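Local atomic coordinates of F1 capsule-anchoring protein (Yersinia pestis, PDB entry 3FCG), a protein that serves as the outer-membrane usher for the Caf1 (F1) capsule fibre, with a Caf1 subunit-like middle domain that is crucial for fibre secretion. Residues Q26-V31 with V38-V43; E30-G35 with K63-E68. All blocks are in the same frame, centred on the assembly; numbering follows the deposited sequence.

Contact 1 of 2, residues Q26-V31 with V38-V43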
loop_
_atom_site.group_PDB
_atom_site.type_symbol
_atom_site.label_atom_id
_atom_site.label_comp_id
_atom_site.label_asym_id
_atom_site.label_seq_id
_atom_site.Cartn_x
_atom_site.Cartn_y
_atom_site.Cartn_z
ATOM N N GLN A 26 -2.998 15.247 -17.955
ATOM C CA GLN A 26 -3.653 14.745 -16.754
ATOM C C GLN A 26 -4.810 13.855 -17.203
ATOM O O GLN A 26 -5.699 14.299 -17.935
ATOM C CB GLN A 26 -4.107 15.881 -15.825
ATOM C CG GLN A 26 -5.028 16.932 -16.439
ATOM C CD GLN A 26 -5.255 18.128 -15.521
ATOM O OE1 GLN A 26 -4.768 18.163 -14.388
ATOM N NE2 GLN A 26 -5.995 19.117 -16.013
ATOM N N ALA A 27 -4.776 12.592 -16.782
ATOM C CA ALA A 27 -5.608 11.566 -17.401
ATOM C C ALA A 27 -6.376 10.676 -16.424
ATOM O O ALA A 27 -6.220 10.781 -15.204
ATOM C CB ALA A 27 -4.751 10.713 -18.333
ATOM N N ARG A 28 -7.219 9.813 -16.990
ATOM C CA ARG A 28 -7.922 8.772 -16.252
ATOM C C ARG A 28 -7.335 7.421 -16.633
ATOM O O ARG A 28 -7.391 7.022 -17.800
ATOM C CB ARG A 28 -9.417 8.804 -16.578
ATOM C CG ARG A 28 -10.203 7.614 -16.040
ATOM C CD ARG A 28 -11.694 7.795 -16.249
ATOM N NE ARG A 28 -12.123 7.521 -17.619
ATOM C CZ ARG A 28 -12.652 6.372 -18.031
ATOM N NH1 ARG A 28 -12.822 5.362 -17.186
ATOM N NH2 ARG A 28 -13.016 6.230 -19.297
ATOM N N VAL A 29 -6.773 6.720 -15.652
ATOM C CA VAL A 29 -6.192 5.402 -15.898
ATOM C C VAL A 29 -7.153 4.295 -15.473
ATOM O O VAL A 29 -7.467 4.142 -14.292
ATOM C CB VAL A 29 -4.820 5.220 -15.206
ATOM C CG1 VAL A 29 -4.153 3.944 -15.693
ATOM C CG2 VAL A 29 -3.916 6.410 -15.485
ATOM N N GLU A 30 -7.613 3.531 -16.459
ATOM C CA GLU A 30 -8.547 2.436 -16.237
ATOM C C GLU A 30 -7.822 1.096 -16.333
ATOM O O GLU A 30 -6.997 0.892 -17.227
ATOM C CB GLU A 30 -9.678 2.504 -17.264
ATOM C CG GLU A 30 -10.803 1.500 -17.048
ATOM C CD GLU A 30 -11.876 1.581 -18.117
ATOM O OE1 GLU A 30 -11.639 2.220 -19.163
ATOM O OE2 GLU A 30 -12.964 1.003 -17.912
ATOM N N VAL A 31 -8.132 0.192 -15.406
ATOM C CA VAL A 31 -7.559 -1.152 -15.411
ATOM C C VAL A 31 -8.661 -2.192 -15.603
ATOM O O VAL A 31 -9.578 -2.302 -14.788
ATOM C CB VAL A 31 -6.732 -1.443 -14.128
ATOM C CG1 VAL A 31 -6.227 -2.876 -14.115
ATOM C CG2 VAL A 31 -5.557 -0.478 -14.010
ATOM N N VAL A 38 -11.733 -2.795 -13.067
ATOM C CA VAL A 38 -11.447 -3.019 -11.649
ATOM C C VAL A 38 -10.898 -1.761 -10.958
ATOM O O VAL A 38 -11.304 -1.434 -9.841
ATOM C CB VAL A 38 -10.551 -4.283 -11.420
ATOM C CG1 VAL A 38 -9.162 -4.119 -12.033
ATOM C CG2 VAL A 38 -10.466 -4.631 -9.933
ATOM N N SER A 39 -9.982 -1.067 -11.629
ATOM C CA SER A 39 -9.462 0.206 -11.139
ATOM C C SER A 39 -9.927 1.351 -12.025
ATOM O O SER A 39 -10.245 1.153 -13.200
ATOM C CB SER A 39 -7.934 0.191 -11.068
ATOM O OG SER A 39 -7.478 -0.429 -9.880
ATOM N N ASN A 40 -9.971 2.545 -11.440
ATOM C CA ASN A 40 -10.312 3.770 -12.149
ATOM C C ASN A 40 -9.834 4.955 -11.314
ATOM O O ASN A 40 -10.436 5.290 -10.290
ATOM C CB ASN A 40 -11.821 3.846 -12.409
ATOM C CG ASN A 40 -12.155 3.999 -13.884
ATOM O OD1 ASN A 40 -11.443 4.669 -14.632
ATOM N ND2 ASN A 40 -13.249 3.376 -14.307
ATOM N N GLU A 41 -8.736 5.571 -11.747
ATOM C CA GLU A 41 -8.090 6.628 -10.976
ATOM C C GLU A 41 -7.685 7.806 -11.854
ATOM O O GLU A 41 -7.012 7.635 -12.872
ATOM C CB GLU A 41 -6.870 6.070 -10.235
ATOM C CG GLU A 41 -6.254 7.025 -9.217
ATOM C CD GLU A 41 -5.091 6.414 -8.450
ATOM O OE1 GLU A 41 -5.174 5.226 -8.067
ATOM O OE2 GLU A 41 -4.092 7.131 -8.220
ATOM N N LEU A 42 -8.106 9.002 -11.449
ATOM C CA LEU A 42 -7.698 10.238 -12.108
ATOM C C LEU A 42 -6.360 10.672 -11.528
ATOM O O LEU A 42 -6.194 10.732 -10.305
ATOM C CB LEU A 42 -8.753 11.330 -11.914
ATOM C CG LEU A 42 -10.150 11.103 -12.507
ATOM C CD1 LEU A 42 -11.193 11.888 -11.732
ATOM C CD2 LEU A 42 -10.199 11.464 -13.986
ATOM N N VAL A 43 -5.405 10.961 -12.407
ATOM C CA VAL A 43 -4.031 11.266 -11.994
ATOM C C VAL A 43 -3.489 12.547 -12.638
ATOM O O VAL A 43 -3.922 12.921 -13.731
ATOM C CB VAL A 43 -3.058 10.087 -12.309
ATOM C CG1 VAL A 43 -3.305 8.911 -11.371
ATOM C CG2 VAL A 43 -3.162 9.660 -13.771
#

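Contact 2 of 2, residues E30-G35 with K63-E68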
loop_
_atom_site.group_PDB
_atom_site.type_symbol
_atom_site.label_atom_id
_atom_site.label_comp_id
_atom_site.label_asym_id
_atom_site.label_seq_id
_atom_site.Cartn_x
_atom_site.Cartn_y
_atom_site.Cartn_z
ATOM N N GLU A 30 -7.613 3.531 -16.459
ATOM C CA GLU A 30 -8.547 2.436 -16.237
ATOM C C GLU A 30 -7.822 1.096 -16.333
ATOM O O GLU A 30 -6.997 0.892 -17.227
ATOM C CB GLU A 30 -9.678 2.504 -17.264
ATOM C CG GLU A 30 -10.803 1.500 -17.048
ATOM C CD GLU A 30 -11.876 1.581 -18.117
ATOM O OE1 GLU A 30 -11.639 2.220 -19.163
ATOM O OE2 GLU A 30 -12.964 1.003 -17.912
ATOM N N VAL A 31 -8.132 0.192 -15.406
ATOM C CA VAL A 31 -7.559 -1.152 -15.411
ATOM C C VAL A 31 -8.661 -2.192 -15.603
ATOM O O VAL A 31 -9.578 -2.302 -14.788
ATOM C CB VAL A 31 -6.732 -1.443 -14.128
ATOM C CG1 VAL A 31 -6.227 -2.876 -14.115
ATOM C CG2 VAL A 31 -5.557 -0.478 -14.010
ATOM N N LEU A 32 -8.565 -2.937 -16.701
ATOM C CA LEU A 32 -9.525 -3.984 -17.035
ATOM C C LEU A 32 -8.915 -5.361 -16.817
ATOM O O LEU A 32 -7.710 -5.547 -16.995
ATOM C CB LEU A 32 -9.965 -3.860 -18.495
ATOM C CG LEU A 32 -10.732 -2.626 -18.964
ATOM C CD1 LEU A 32 -10.554 -2.474 -20.455
ATOM C CD2 LEU A 32 -12.204 -2.728 -18.616
ATOM N N ARG A 33 -9.751 -6.325 -16.442
ATOM C CA ARG A 33 -9.295 -7.700 -16.262
ATOM C C ARG A 33 -9.749 -8.565 -17.440
ATOM O O ARG A 33 -9.046 -8.659 -18.452
ATOM C CB ARG A 33 -9.790 -8.265 -14.929
ATOM C CG ARG A 33 -8.897 -9.344 -14.345
ATOM C CD ARG A 33 -9.535 -9.938 -13.105
ATOM N NE ARG A 33 -8.556 -10.583 -12.236
ATOM C CZ ARG A 33 -8.793 -10.949 -10.978
ATOM N NH1 ARG A 33 -9.983 -10.728 -10.424
ATOM N NH2 ARG A 33 -7.834 -11.525 -10.265
ATOM N N ASP A 34 -10.917 -9.189 -17.305
ATOM C CA ASP A 34 -11.534 -9.930 -18.398
ATOM C C ASP A 34 -12.751 -9.150 -18.884
ATOM O O ASP A 34 -13.892 -9.609 -18.766
ATOM C CB ASP A 34 -11.923 -11.343 -17.945
ATOM C CG ASP A 34 -10.712 -12.212 -17.640
ATOM O OD1 ASP A 34 -9.930 -12.502 -18.575
ATOM O OD2 ASP A 34 -10.546 -12.611 -16.465
ATOM N N GLY A 35 -12.492 -7.958 -19.420
ATOM C CA GLY A 35 -13.546 -7.033 -19.835
ATOM C C GLY A 35 -14.060 -6.177 -18.689
ATOM O O GLY A 35 -14.642 -5.115 -18.911
ATOM N N LYS A 63 -5.651 -5.146 -18.792
ATOM C CA LYS A 63 -5.703 -4.163 -19.870
ATOM C C LYS A 63 -5.717 -2.768 -19.257
ATOM O O LYS A 63 -6.572 -2.454 -18.429
ATOM C CB LYS A 63 -6.936 -4.376 -20.754
ATOM C CG LYS A 63 -7.048 -5.763 -21.384
ATOM C CD LYS A 63 -6.147 -5.907 -22.599
ATOM C CE LYS A 63 -6.374 -7.238 -23.299
ATOM N NZ LYS A 63 -5.581 -7.334 -24.557
ATOM N N VAL A 64 -4.757 -1.940 -19.654
ATOM C CA VAL A 64 -4.624 -0.596 -19.097
ATOM C C VAL A 64 -4.852 0.462 -20.173
ATOM O O VAL A 64 -4.084 0.562 -21.134
ATOM C CB VAL A 64 -3.247 -0.391 -18.407
ATOM C CG1 VAL A 64 -3.108 1.030 -17.885
ATOM C CG2 VAL A 64 -3.065 -1.382 -17.266
ATOM N N ILE A 65 -5.921 1.238 -20.009
ATOM C CA ILE A 65 -6.227 2.340 -20.918
ATOM C C ILE A 65 -5.941 3.659 -20.223
ATOM O O ILE A 65 -6.450 3.917 -19.130
ATOM C CB ILE A 65 -7.706 2.342 -21.381
ATOM C CG1 ILE A 65 -8.174 0.929 -21.744
ATOM C CG2 ILE A 65 -7.897 3.306 -22.556
ATOM C CD1 ILE A 65 -9.681 0.775 -21.766
ATOM N N ILE A 66 -5.119 4.489 -20.858
ATOM C CA ILE A 66 -4.864 5.834 -20.360
ATOM C C ILE A 66 -5.672 6.838 -21.183
ATOM O O ILE A 66 -5.265 7.231 -22.276
ATOM C CB ILE A 66 -3.353 6.182 -20.355
ATOM C CG1 ILE A 66 -2.556 5.098 -19.619
ATOM C CG2 ILE A 66 -3.124 7.545 -19.703
ATOM C CD1 ILE A 66 -1.047 5.193 -19.786
ATOM N N HIS A 67 -6.834 7.220 -20.652
ATOM C CA HIS A 67 -7.706 8.215 -21.283
ATOM C C HIS A 67 -7.142 9.611 -21.052
ATOM O O HIS A 67 -7.277 10.164 -19.958
ATOM C CB HIS A 67 -9.124 8.149 -20.707
ATOM C CG HIS A 67 -9.721 6.777 -20.705
ATOM N ND1 HIS A 67 -10.525 6.315 -21.724
ATOM C CD2 HIS A 67 -9.642 5.773 -19.801
ATOM C CE1 HIS A 67 -10.910 5.081 -21.451
ATOM N NE2 HIS A 67 -10.390 4.730 -20.290
ATOM N N GLU A 68 -6.513 10.175 -22.079
ATOM C CA GLU A 68 -5.896 11.498 -21.974
ATOM C C GLU A 68 -6.930 12.614 -22.170
ATOM O O GLU A 68 -8.046 12.362 -22.641
ATOM C CB GLU A 68 -4.741 11.637 -22.975
ATOM C CG GLU A 68 -3.652 10.559 -22.865
ATOM C CD GLU A 68 -2.671 10.782 -21.716
ATOM O OE1 GLU A 68 -1.729 9.971 -21.580
ATOM O OE2 GLU A 68 -2.824 11.759 -20.952
#

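Contact 1 of 2, residues Q26-V31 with V38-V43
Val29 and Glu41 face each other as a hydrogen-bonded pair midway along two antiparallel strands, whose axes run at 175° to one another. Val29 N gives a nearly straight bond to Glu41 O (2.9 Å), and Glu41 N answers to Val29 O. Toward the hairpin turn the pairing slips by one residue: Val31 O accepts from Val38 N at 2.8 Å and, more weakly, from Ser39 N. Val38 and Ser39 thus both oppose Val31 in a classic beta bulge, and Val31 N bonds to Ser39 O.

Side chains alternate between the faces. Arg28, Glu30, Asn40 and Leu42 share the more exposed one. Arg28 NH1 donates to Asn40 OD1 (3.0 Å) from the edge of the guanidinium, meeting the amide oxygen well to the side of its C=O bond; the two planes stand 35° apart. Extended as far as CD, the arginine bends at chi3 (78°), which brings NH1 to Asn40. Glu30 lies beside Asn40, its methylene CG 4.0 Å from Asn40 OD1, while its carboxylate bonds to His67. Leu42 CD2 rests on the aliphatic root of Arg28.

The other face is mostly small and beta-branched; Glu41 also starts here, but its chain leads away from strand 27-31 and touches Leu50. Val29 CG2 meets Val43 CG2 at 3.8 Å, and Val31 CB packs against the compact CB of Ser39. At the bulge, Val38 CG1 lies alongside Val31 CG1, also at 3.8 Å.

Together the strands form the hairpin 27-32/37-43 at one side of a four-stranded sheet. Strand 60-67 pairs with the other edge of 27-32, and strand 46-50 covers the valine face through Phe48 and Leu50.

Contact 2 of 2, residues E30-G35 with K63-E68
Glu30 OE1 accepts a hydrogen bond from His67 NE2 (3.0 Å) and also has a long, weak ion pair with Arg28 NH1. The histidine donor lies on the anti side of the carboxylate, 22° out of its plane, whereas OE1 sits close to the ring plane; the two planes are clearly inclined to each other. An extended glutamate, with CG opposite the backbone N (chi1 -174°), has the length to reach a ring two residues beyond its paired Ile65. Ile65 CG2 covers one face of that ring, 3.6 Å above its plane and toward the rim. Arg28, at long range, may add slightly to the favourable field round the carboxylate.

Behind this polar group the backbones are firmly joined. Glu30 N bonds to Ile65 O, with Ile65 N returning the bond to Glu30 O. One hydrogen-bonded pair further on, Leu32 N reaches Lys63 O at 2.7 Å, and Lys63 N binds Leu32 O. The short strands run antiparallel at 159°.

Leu32 CD1 touches Ile65 CD1 at 3.6 Å, extending an apolar patch beside the carboxylate. Lysine suits this margin because its CB packs on Leu32 CB while the bend at chi2 carries the amine off to a hydrogen bond with Thr77 OG1. On the reverse face Val31 CG2 and Val64 CG2 lie side by side, 4.2 Å apart.

Strands 27-32 and 60-67 are the two central strands of the sheet, flanked by 37-43 and 73-80. Strand 46-50 packs over the valine face, with Leu50 on Val31 and Phe48 on Ile66.

Overall arrangement
From the N terminus the chain first runs through strand 10-23 and enters strand 27-32, which serves both contacts. Contact 1 closes the short hairpin loop to strand 37-43. The chain then passes through strand 46-50, which pairs with 10-23 in a second sheet, before contact 2 brings strand 60-67 to the other edge of 27-32. Both excursions leave from the same strand, the short one returning at 38-43 and the long one at 63-68. Glu30 and Val31 belong to both, and Arg28 O probably bonds to His67 N, carrying the pairing onward. Strand 73-80 follows beside 60-67, completing the order 37-43, 27-32, 60-67, 73-80 in this largely beta domain.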